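Local coordinates for protein putative leucoanthocyanidin reductase 1 (PDB 3I6I) that catalyses the NADPH-dependent reduction of leucoanthocyanidins to flavan-3-ols of the catechin type in flavonoid biosynthesis, at residues G11-A16 and T28-A33; Q24-A29 and I86-V91; P153-C158 and M206-D211. All blocks are in the same frame, centred on the assembly; numbering follows the deposited sequence. Where two conformers were deposited one is given.

Interaction 1. Residues G11-A16 and T28-A33; sequences GRVLIA and TASLDA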
loop_
_atom_site.group_PDB
_atom_site.type_symbol
_atom_site.label_atom_id
_atom_site.label_comp_id
_atom_site.label_asym_id
_atom_site.label_seq_id
_atom_site.Cartn_x
_atom_site.Cartn_y
_atom_site.Cartn_z
ATOM N N GLY A 11 9.164 15.931 -14.374
ATOM C CA GLY A 11 8.724 14.494 -14.472
ATOM C C GLY A 11 7.215 14.304 -14.263
ATOM O O GLY A 11 6.725 14.339 -13.135
ATOM N N ARG A 12 6.491 14.054 -15.348
ATOM C CA ARG A 12 5.024 13.894 -15.300
ATOM C C ARG A 12 4.579 12.529 -14.766
ATOM O O ARG A 12 5.023 11.464 -15.221
ATOM C CB ARG A 12 4.419 14.135 -16.687
ATOM C CG ARG A 12 4.624 15.516 -17.179
ATOM C CD ARG A 12 3.990 15.688 -18.534
ATOM N NE ARG A 12 4.178 17.033 -19.037
ATOM C CZ ARG A 12 3.588 17.511 -20.121
ATOM N NH1 ARG A 12 2.775 16.745 -20.843
ATOM N NH2 ARG A 12 3.819 18.757 -20.487
ATOM N N VAL A 13 3.723 12.572 -13.747
ATOM C CA VAL A 13 3.290 11.369 -13.024
ATOM C C VAL A 13 1.863 11.031 -13.419
ATOM O O VAL A 13 1.008 11.925 -13.415
ATOM C CB VAL A 13 3.294 11.580 -11.484
ATOM C CG1 VAL A 13 2.872 10.278 -10.767
ATOM C CG2 VAL A 13 4.646 12.071 -10.999
ATOM N N LEU A 14 1.636 9.772 -13.788
ATOM C CA LEU A 14 0.287 9.219 -13.994
ATOM C C LEU A 14 -0.009 8.248 -12.863
ATOM O O LEU A 14 0.738 7.260 -12.648
ATOM C CB LEU A 14 0.189 8.458 -15.326
ATOM C CG LEU A 14 -1.154 7.800 -15.644
ATOM C CD1 LEU A 14 -2.327 8.828 -15.827
ATOM C CD2 LEU A 14 -1.055 6.880 -16.862
ATOM N N ILE A 15 -1.102 8.493 -12.161
ATOM C CA ILE A 15 -1.564 7.598 -11.087
ATOM C C ILE A 15 -2.871 6.937 -11.500
ATOM O O ILE A 15 -3.843 7.616 -11.852
ATOM C CB ILE A 15 -1.764 8.400 -9.779
ATOM C CG1 ILE A 15 -0.459 9.135 -9.428
ATOM C CG2 ILE A 15 -2.269 7.490 -8.630
ATOM C CD1 ILE A 15 -0.456 9.804 -8.140
ATOM N N ALA A 16 -2.884 5.618 -11.445
ATOM C CA ALA A 16 -4.086 4.835 -11.643
ATOM C C ALA A 16 -4.544 4.354 -10.285
ATOM O O ALA A 16 -3.752 3.826 -9.515
ATOM C CB ALA A 16 -3.817 3.643 -12.555
ATOM N N THR A 28 -2.406 12.840 -3.427
ATOM C CA THR A 28 -2.325 14.068 -2.676
ATOM C C THR A 28 -0.883 14.442 -2.445
ATOM O O THR A 28 -0.530 15.603 -2.576
ATOM C CB THR A 28 -3.114 13.959 -1.329
ATOM O OG1 THR A 28 -4.500 13.769 -1.637
ATOM C CG2 THR A 28 -2.973 15.232 -0.479
ATOM N N ALA A 29 -0.057 13.455 -2.092
ATOM C CA ALA A 29 1.380 13.661 -1.869
ATOM C C ALA A 29 2.075 14.135 -3.135
ATOM O O ALA A 29 2.881 15.049 -3.107
ATOM C CB ALA A 29 2.035 12.330 -1.403
ATOM N N SER A 30 1.752 13.501 -4.253
ATOM C CA SER A 30 2.294 13.923 -5.553
ATOM C C SER A 30 1.981 15.413 -5.827
ATOM O O SER A 30 2.867 16.198 -6.170
ATOM C CB SER A 30 1.798 13.008 -6.669
ATOM O OG SER A 30 2.476 13.289 -7.888
ATOM N N LEU A 31 0.735 15.827 -5.619
ATOM C CA LEU A 31 0.355 17.231 -5.823
ATOM C C LEU A 31 1.001 18.194 -4.820
ATOM O O LEU A 31 1.456 19.264 -5.197
ATOM C CB LEU A 31 -1.165 17.355 -5.816
ATOM C CG LEU A 31 -1.793 16.699 -7.054
ATOM C CD1 LEU A 31 -3.213 16.229 -6.763
ATOM C CD2 LEU A 31 -1.775 17.692 -8.227
ATOM N N ASP A 32 1.070 17.789 -3.549
ATOM C CA ASP A 32 1.746 18.557 -2.497
ATOM C C ASP A 32 3.266 18.694 -2.723
ATOM O O ASP A 32 3.881 19.664 -2.243
ATOM C CB ASP A 32 1.483 17.933 -1.119
ATOM C CG ASP A 32 0.040 18.133 -0.640
ATOM O OD1 ASP A 32 -0.745 18.816 -1.329
ATOM O OD2 ASP A 32 -0.309 17.596 0.431
ATOM N N ALA A 33 3.848 17.753 -3.469
ATOM C CA ALA A 33 5.271 17.806 -3.859
ATOM C C ALA A 33 5.495 18.670 -5.084
ATOM O O ALA A 33 6.617 18.764 -5.562
ATOM C CB ALA A 33 5.835 16.379 -4.092
#
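Ser30, on the sheet-facing side of helix 21-32, meets Val13 and Ile15, two residues that sit on the same side of strand 13-16 because strand side chains alternate. Followed along 28-33, Thr28 comes first. Its CB points away from the strand, and its side chain lies instead against Leu57 of helix 48-59. Ala29 turns its small methyl toward Met206 of helix 198-208. Ser30 then supplies nearly all of the helical share of the contact. With OG swung opposite the backbone N (chi1 -171°), its hydroxyl comes over the fork of Val13, 4.0 Å from Val13 CG2 and nearly as near to Val13 CB, while Ser30 CB rests 4.2 Å from Ile15 CD1. A polar tip among aliphatic groups needs a partner, and Ser30 OG finds one in a hydrogen bond with Thr37 OG1 at the start of strand 37-41. So short a side chain suits the spot, since the CA atoms of Val13 and Ser30 are just 8.0 Å apart and branched residues already fill the strand side. Leu31 points another way, onto Leu57 and Thr37. Asp32 and Ala33 bring the helix to its exposed end, Ala33 N still bonding to Ala29 O at 2.9 Å. Strand 13-16, helix 21-32 and strand 37-41 form a beta-alpha-beta unit, and a helix laid back over the strand that precedes it, with aliphatic strand side chains buried under it, is the opening crossover of the NADP-binding Rossmann fold.

Interaction 2. Residues Q24-A29 and I86-V91; sequences QFVATA and IVVSTV. With NDP (NADPH dihydro-nicotinamide-adenine-dinucleotide phosphate), chain B.
Residues 24-29 of helix 21-32 lie over strand 86-89 and the loop that follows it, Val26 and Thr90 making the closest backbone approach with their CA atoms 8.4 Å apart. Val26 carries the helical side, with one methyl for each partner. CG1, anti to the backbone N (chi1 170°), meets Val88 CG1 at 4.0 Å, and the two side chains cross at a slant. The other branch, Val26 CG2, slides past Thr90 CG2 at 4.2 Å. A branched aliphatic residue suits this place because it spreads over Val88 in the strand and Thr90 just beyond it without reaching far. Thr90 is two-faced: its methyl goes to the helix, whereas its OG1, set between the backbone N and the carbonyl carbon (chi1 61°), hydrogen-bonds to Ala16 O and more weakly to Gly17 O. The hydroxyl is thereby satisfied, and the residue just past strand 86-89 is tied to the end of strand 13-16 and, weakly, to Gly17. Away from the strand, Thr28 OG1 bonds to Gln24 O at 2.9 Å, from the opposite face of the carbonyl plane to Thr28 N, so two donors grip that oxygen. Beyond the strand the chain reaches NADPH. Thr90 O lies 3.2 Å from C5D of the cofactor and Val91 O 3.3 Å from the same carbon; Val91 O also hydrogen-bonds with Ser118 OG. The side chain of Val91 packs on the adenosine, its CG1 3.7 Å from O4B. The cofactor crossing the C-terminal ends of neighbouring parallel strands, with the first helix packed on one face of the sheet, is the nucleotide-binding arrangement of the Rossmann fold.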
loop_
_atom_site.group_PDB
_atom_site.type_symbol
_atom_site.label_atom_id
_atom_site.label_comp_id
_atom_site.label_asym_id
_atom_site.label_seq_id
_atom_site.Cartn_x
_atom_site.Cartn_y
_atom_site.Cartn_z
ATOM N N GLN A 24 -5.478 7.698 -2.790
ATOM C CA GLN A 24 -5.823 9.082 -2.397
ATOM C C GLN A 24 -4.603 9.738 -1.709
ATOM O O GLN A 24 -4.266 10.911 -1.952
ATOM C CB GLN A 24 -7.035 9.141 -1.418
ATOM C CG GLN A 24 -8.431 8.833 -2.022
ATOM C CD GLN A 24 -9.548 8.596 -0.932
ATOM N N PHE A 25 -3.955 8.974 -0.841
ATOM C CA PHE A 25 -2.758 9.471 -0.136
ATOM C C PHE A 25 -1.594 9.713 -1.115
ATOM O O PHE A 25 -0.925 10.736 -1.028
ATOM C CB PHE A 25 -2.314 8.473 0.936
ATOM C CG PHE A 25 -3.267 8.349 2.087
ATOM C CD1 PHE A 25 -3.456 9.402 2.956
ATOM C CD2 PHE A 25 -3.925 7.156 2.330
ATOM C CE1 PHE A 25 -4.303 9.294 4.061
ATOM C CE2 PHE A 25 -4.795 7.034 3.425
ATOM C CZ PHE A 25 -4.990 8.103 4.281
ATOM N N VAL A 26 -1.376 8.783 -2.047
ATOM C CA VAL A 26 -0.258 8.899 -3.015
ATOM C C VAL A 26 -0.473 10.101 -3.931
ATOM O O VAL A 26 0.438 10.879 -4.170
ATOM C CB VAL A 26 -0.097 7.620 -3.853
ATOM C CG1 VAL A 26 0.913 7.853 -5.012
ATOM C CG2 VAL A 26 0.328 6.422 -2.925
ATOM N N ALA A 27 -1.698 10.249 -4.439
ATOM C CA ALA A 27 -2.050 11.368 -5.338
ATOM C C ALA A 27 -1.925 12.734 -4.667
ATOM O O ALA A 27 -1.365 13.677 -5.241
ATOM C CB ALA A 27 -3.495 11.152 -5.934
ATOM N N THR A 28 -2.406 12.840 -3.427
ATOM C CA THR A 28 -2.325 14.068 -2.676
ATOM C C THR A 28 -0.883 14.442 -2.445
ATOM O O THR A 28 -0.530 15.603 -2.576
ATOM C CB THR A 28 -3.114 13.959 -1.329
ATOM O OG1 THR A 28 -4.500 13.769 -1.637
ATOM C CG2 THR A 28 -2.973 15.232 -0.479
ATOM N N ALA A 29 -0.057 13.455 -2.092
ATOM C CA ALA A 29 1.380 13.661 -1.869
ATOM C C ALA A 29 2.075 14.135 -3.135
ATOM O O ALA A 29 2.881 15.049 -3.107
ATOM C CB ALA A 29 2.035 12.330 -1.403
ATOM N N ILE A 86 6.488 8.833 -15.216
ATOM C CA ILE A 86 6.401 8.050 -14.004
ATOM C C ILE A 86 4.982 7.494 -13.887
ATOM O O ILE A 86 4.025 8.261 -13.933
ATOM C CB ILE A 86 6.703 8.938 -12.784
ATOM C CG1 ILE A 86 8.174 9.405 -12.796
ATOM C CG2 ILE A 86 6.391 8.195 -11.464
ATOM C CD1 ILE A 86 8.471 10.566 -11.901
ATOM N N VAL A 87 4.832 6.181 -13.757
ATOM C CA VAL A 87 3.480 5.583 -13.642
ATOM C C VAL A 87 3.382 4.943 -12.264
ATOM O O VAL A 87 4.245 4.163 -11.880
ATOM C CB VAL A 87 3.189 4.551 -14.710
ATOM C CG1 VAL A 87 1.766 3.897 -14.493
ATOM C CG2 VAL A 87 3.315 5.170 -16.143
ATOM N N VAL A 88 2.354 5.299 -11.522
ATOM C CA VAL A 88 2.088 4.701 -10.208
ATOM C C VAL A 88 0.711 4.034 -10.228
ATOM O O VAL A 88 -0.283 4.712 -10.481
ATOM C CB VAL A 88 2.135 5.738 -9.057
ATOM C CG1 VAL A 88 1.843 5.061 -7.736
ATOM C CG2 VAL A 88 3.498 6.488 -8.983
ATOM N N SER A 89 0.653 2.724 -9.986
ATOM C CA SER A 89 -0.585 1.987 -9.922
ATOM C C SER A 89 -0.921 1.656 -8.484
ATOM O O SER A 89 -0.120 1.037 -7.775
ATOM C CB SER A 89 -0.486 0.701 -10.714
ATOM O OG SER A 89 -1.623 -0.110 -10.529
ATOM N N THR A 90 -2.117 2.074 -8.068
ATOM C CA THR A 90 -2.653 1.766 -6.714
ATOM C C THR A 90 -3.990 1.038 -6.848
ATOM O O THR A 90 -4.893 1.157 -5.998
ATOM C CB THR A 90 -2.809 3.068 -5.871
ATOM O OG1 THR A 90 -3.732 3.960 -6.500
ATOM C CG2 THR A 90 -1.437 3.817 -5.671
ATOM N N VAL A 91 -4.121 0.223 -7.880
ATOM C CA VAL A 91 -5.382 -0.507 -8.088
ATOM C C VAL A 91 -5.601 -1.564 -7.016
ATOM O O VAL A 91 -4.638 -2.074 -6.403
ATOM C CB VAL A 91 -5.491 -1.148 -9.539
ATOM C CG1 VAL A 91 -5.303 -0.078 -10.611
ATOM C CG2 VAL A 91 -4.519 -2.323 -9.753
HETATM P PA NDP B . -9.098 0.472 -3.797
HETATM O O1A NDP B . -10.116 -0.578 -4.172
HETATM O O2A NDP B . -9.426 1.430 -2.505
HETATM O O5B NDP B . -8.726 1.500 -4.978
HETATM C C5B NDP B . -8.453 1.018 -6.256
HETATM C C4B NDP B . -8.357 2.120 -7.241
HETATM O O4B NDP B . -8.017 1.398 -8.488
HETATM C C3B NDP B . -9.721 2.814 -7.490
HETATM O O3B NDP B . -9.554 4.224 -7.798
HETATM C C2B NDP B . -10.266 2.077 -8.711
HETATM O O2B NDP B . -11.141 2.933 -9.445
HETATM C C1B NDP B . -8.973 1.892 -9.501
HETATM N N9A NDP B . -9.007 0.892 -10.568
HETATM C C8A NDP B . -9.261 -0.407 -10.405
HETATM N N7A NDP B . -9.172 -1.017 -11.589
HETATM C C5A NDP B . -8.841 -0.105 -12.508
HETATM C C6A NDP B . -8.618 -0.160 -13.885
HETATM N N6A NDP B . -8.706 -1.319 -14.542
HETATM N N1A NDP B . -8.303 0.975 -14.539
HETATM C C2A NDP B . -8.189 2.126 -13.879
HETATM N N3A NDP B . -8.380 2.219 -12.557
HETATM C C4A NDP B . -8.721 1.111 -11.859
HETATM O O3 NDP B . -7.722 -0.281 -3.481
HETATM P PN NDP B . -6.758 -0.206 -2.162
HETATM O O1N NDP B . -6.249 1.122 -1.746
HETATM O O2N NDP B . -7.521 -1.084 -1.101
HETATM O O5D NDP B . -5.569 -1.207 -2.701
HETATM C C5D NDP B . -4.474 -0.676 -3.461
HETATM C C4D NDP B . -3.263 -1.537 -3.239
HETATM O O4D NDP B . -2.899 -1.269 -1.856
HETATM C C3D NDP B . -3.488 -3.023 -3.360
HETATM O O3D NDP B . -2.301 -3.618 -3.876
HETATM C C2D NDP B . -3.653 -3.449 -1.913
HETATM O O2D NDP B . -3.149 -4.764 -1.790
HETATM C C1D NDP B . -2.721 -2.498 -1.165
HETATM N N1N NDP B . -3.162 -2.104 0.221
HETATM C C2N NDP B . -2.248 -2.048 1.301
HETATM C C3N NDP B . -2.692 -2.060 2.556
HETATM C C7N NDP B . -1.689 -1.967 3.721
HETATM O O7N NDP B . -0.478 -1.838 3.506
HETATM N N7N NDP B . -2.204 -1.951 4.939
HETATM C C4N NDP B . -4.203 -2.152 2.823
HETATM C C5N NDP B . -5.003 -1.630 1.635
HETATM C C6N NDP B . -4.457 -1.560 0.428
HETATM P P2B NDP B . -12.772 2.540 -9.504
HETATM O O1X NDP B . -13.374 2.714 -8.156
HETATM O O2X NDP B . -13.327 3.478 -10.662
HETATM O O3X NDP B . -12.845 1.040 -10.005
#

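Interaction 3. Residues P153-C158 and M206-D211; sequences PFTYIC and MKTVDD
The first strand of the small parallel sheet 155-158, 217-220, 292-294 packs here, through Thr155 and Ile157, on Thr208, the first residue of the type I turn Thr208-Asp211 at the C-terminal end of helix 198-208. The CB atoms of Thr155 and Ile157 point the same way, as alternate strand residues do, and Thr208 faces both. Ile157 meets it tip to tip: Ile157 CD1 is 3.6 Å from Thr208 OG1 and 4.2 Å from Thr208 CG2. Thr155 comes in at a slant and offers its methyl, Thr155 CG2 lying 3.9 Å from Thr208 OG1. That hydroxyl thus meets two methyl groups on the strand side, yet it is satisfied by a hydrogen bond with Thr205 O three residues earlier, which lets a threonine be buried here. Thr155 divides its branches likewise. With OG1 opposite the carbonyl carbon (chi1 -64°), the methyl turns to Thr208 and leaves OG1 to bond with Arg114 NH1 and Thr214 O. Arg114 serves both segments, since its NH2 bonds to Asp211 O, and Thr214 OG1 bonds to the carbonyls of Thr208 and Asp211. Methyl groups therefore meet a hydroxyl that is bonded elsewhere, with polar links beside it. Leu116 of strand 114-116 touches Thr155, Ile157 and Thr208, Phe120 touches Ile157 from the loop beyond that strand, and from the other end of 206-211 Met206 reaches across to helix 21-32.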
loop_
_atom_site.group_PDB
_atom_site.type_symbol
_atom_site.label_atom_id
_atom_site.label_comp_id
_atom_site.label_asym_id
_atom_site.label_seq_id
_atom_site.Cartn_x
_atom_site.Cartn_y
_atom_site.Cartn_z
ATOM N N PRO A 153 11.928 0.230 -15.837
ATOM C CA PRO A 153 12.552 0.502 -14.537
ATOM C C PRO A 153 11.465 0.553 -13.466
ATOM O O PRO A 153 10.406 1.129 -13.714
ATOM C CB PRO A 153 13.121 1.888 -14.679
ATOM C CG PRO A 153 13.093 2.199 -16.122
ATOM C CD PRO A 153 12.090 1.364 -16.779
ATOM N N PHE A 154 11.731 -0.017 -12.308
ATOM C CA PHE A 154 10.681 -0.184 -11.323
ATOM C C PHE A 154 11.098 0.173 -9.903
ATOM O O PHE A 154 12.303 0.257 -9.546
ATOM C CB PHE A 154 10.223 -1.646 -11.367
ATOM C CG PHE A 154 11.276 -2.623 -10.946
ATOM C CD1 PHE A 154 12.141 -3.220 -11.888
ATOM C CD2 PHE A 154 11.472 -2.921 -9.608
ATOM C CE1 PHE A 154 13.117 -4.107 -11.453
ATOM C CE2 PHE A 154 12.454 -3.821 -9.209
ATOM C CZ PHE A 154 13.265 -4.399 -10.116
ATOM N N THR A 155 10.087 0.366 -9.075
ATOM C CA THR A 155 10.284 0.471 -7.632
ATOM C C THR A 155 9.083 -0.239 -6.973
ATOM O O THR A 155 7.956 0.040 -7.320
ATOM C CB THR A 155 10.394 1.951 -7.159
ATOM O OG1 THR A 155 11.562 2.580 -7.723
ATOM C CG2 THR A 155 10.495 2.045 -5.639
ATOM N N TYR A 156 9.375 -1.142 -6.052
ATOM C CA TYR A 156 8.344 -1.913 -5.324
ATOM C C TYR A 156 8.208 -1.363 -3.913
ATOM O O TYR A 156 9.172 -1.445 -3.128
ATOM C CB TYR A 156 8.731 -3.394 -5.264
ATOM C CG TYR A 156 8.952 -4.070 -6.603
ATOM C CD1 TYR A 156 8.165 -3.758 -7.723
ATOM C CD2 TYR A 156 9.910 -5.095 -6.728
ATOM C CE1 TYR A 156 8.360 -4.399 -8.929
ATOM C CE2 TYR A 156 10.090 -5.772 -7.945
ATOM C CZ TYR A 156 9.307 -5.421 -9.038
ATOM O OH TYR A 156 9.468 -6.014 -10.293
ATOM N N ILE A 157 7.052 -0.754 -3.621
ATOM C CA ILE A 157 6.781 -0.120 -2.329
ATOM C C ILE A 157 6.259 -1.150 -1.337
ATOM O O ILE A 157 5.092 -1.599 -1.430
ATOM C CB ILE A 157 5.772 1.080 -2.439
ATOM C CG1 ILE A 157 6.266 2.213 -3.328
ATOM C CG2 ILE A 157 5.418 1.636 -0.998
ATOM C CD1 ILE A 157 7.601 2.919 -2.839
ATOM N N CYS A 158 7.099 -1.552 -0.400
ATOM C CA CYS A 158 6.726 -2.585 0.602
ATOM C C CYS A 158 6.550 -1.862 1.935
ATOM O O CYS A 158 7.404 -1.924 2.845
ATOM C CB CYS A 158 7.758 -3.724 0.672
ATOM S SG CYS A 158 8.084 -4.524 -0.960
ATOM N N MET A 206 6.163 9.057 -2.921
ATOM C CA MET A 206 6.407 9.985 -3.988
ATOM C C MET A 206 7.876 10.404 -4.017
ATOM O O MET A 206 8.376 10.733 -5.085
ATOM C CB MET A 206 5.411 11.159 -3.963
ATOM C CG MET A 206 3.988 10.697 -4.380
ATOM S SD MET A 206 3.930 9.624 -5.890
ATOM C CE MET A 206 4.714 10.701 -7.045
ATOM N N LYS A 207 8.590 10.390 -2.883
ATOM C CA LYS A 207 10.033 10.722 -2.876
ATOM C C LYS A 207 10.838 9.702 -3.659
ATOM O O LYS A 207 11.873 10.027 -4.255
ATOM C CB LYS A 207 10.612 10.728 -1.442
ATOM C CG LYS A 207 9.973 11.712 -0.489
ATOM C CD LYS A 207 10.762 11.797 0.826
ATOM C CE LYS A 207 10.199 12.857 1.767
ATOM N NZ LYS A 207 10.475 14.270 1.358
ATOM N N THR A 208 10.376 8.454 -3.650
ATOM C CA THR A 208 11.114 7.353 -4.276
ATOM C C THR A 208 11.125 7.372 -5.802
ATOM O O THR A 208 12.016 6.744 -6.401
ATOM C CB THR A 208 10.600 5.948 -3.829
ATOM O OG1 THR A 208 9.354 5.618 -4.494
ATOM C CG2 THR A 208 10.534 5.819 -2.277
ATOM N N VAL A 209 10.188 8.088 -6.437
ATOM C CA VAL A 209 9.886 7.804 -7.869
ATOM C C VAL A 209 11.027 8.184 -8.796
ATOM O O VAL A 209 11.148 7.646 -9.919
ATOM C CB VAL A 209 8.557 8.429 -8.379
ATOM C CG1 VAL A 209 7.330 7.808 -7.595
ATOM C CG2 VAL A 209 8.573 9.992 -8.257
ATOM N N ASP A 210 11.846 9.115 -8.340
ATOM C CA ASP A 210 13.011 9.585 -9.123
ATOM C C ASP A 210 14.338 9.622 -8.364
ATOM O O ASP A 210 15.292 10.264 -8.794
ATOM C CB ASP A 210 12.675 10.930 -9.810
ATOM C CG ASP A 210 12.244 12.033 -8.840
ATOM O OD1 ASP A 210 12.271 11.850 -7.585
ATOM O OD2 ASP A 210 11.819 13.098 -9.369
ATOM N N ASP A 211 14.390 8.865 -7.277
ATOM C CA ASP A 211 15.589 8.698 -6.445
ATOM C C ASP A 211 16.473 7.681 -7.135
ATOM O O ASP A 211 16.029 6.592 -7.463
ATOM C CB ASP A 211 15.166 8.238 -5.043
ATOM C CG ASP A 211 16.220 8.381 -4.007
ATOM O OD1 ASP A 211 17.427 8.142 -4.270
ATOM O OD2 ASP A 211 15.838 8.756 -2.854
#

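From the N terminus, interaction 1 closes the shortest loop, with 11 residues between its segments, from strand 13-16 to the C-terminal half of the helix that follows. Interaction 2 starts on that same helix, sharing Thr28 and Ala29, and spans 56 residues to strand 86-89, so the two overlap along the chain rather than nest. Their strands are neighbours in the five-stranded sheet, joined through Leu14 O and Val88 N. Interaction 3 opens only after both have closed and bridges 47 residues. Its segment 206-211 ties back to them: Met206 lies against Ala29 and Ser30, and Val209 against Ile86 and Val88. Together they join the nucleotide-binding sheet, its first helix and the smaller sheet.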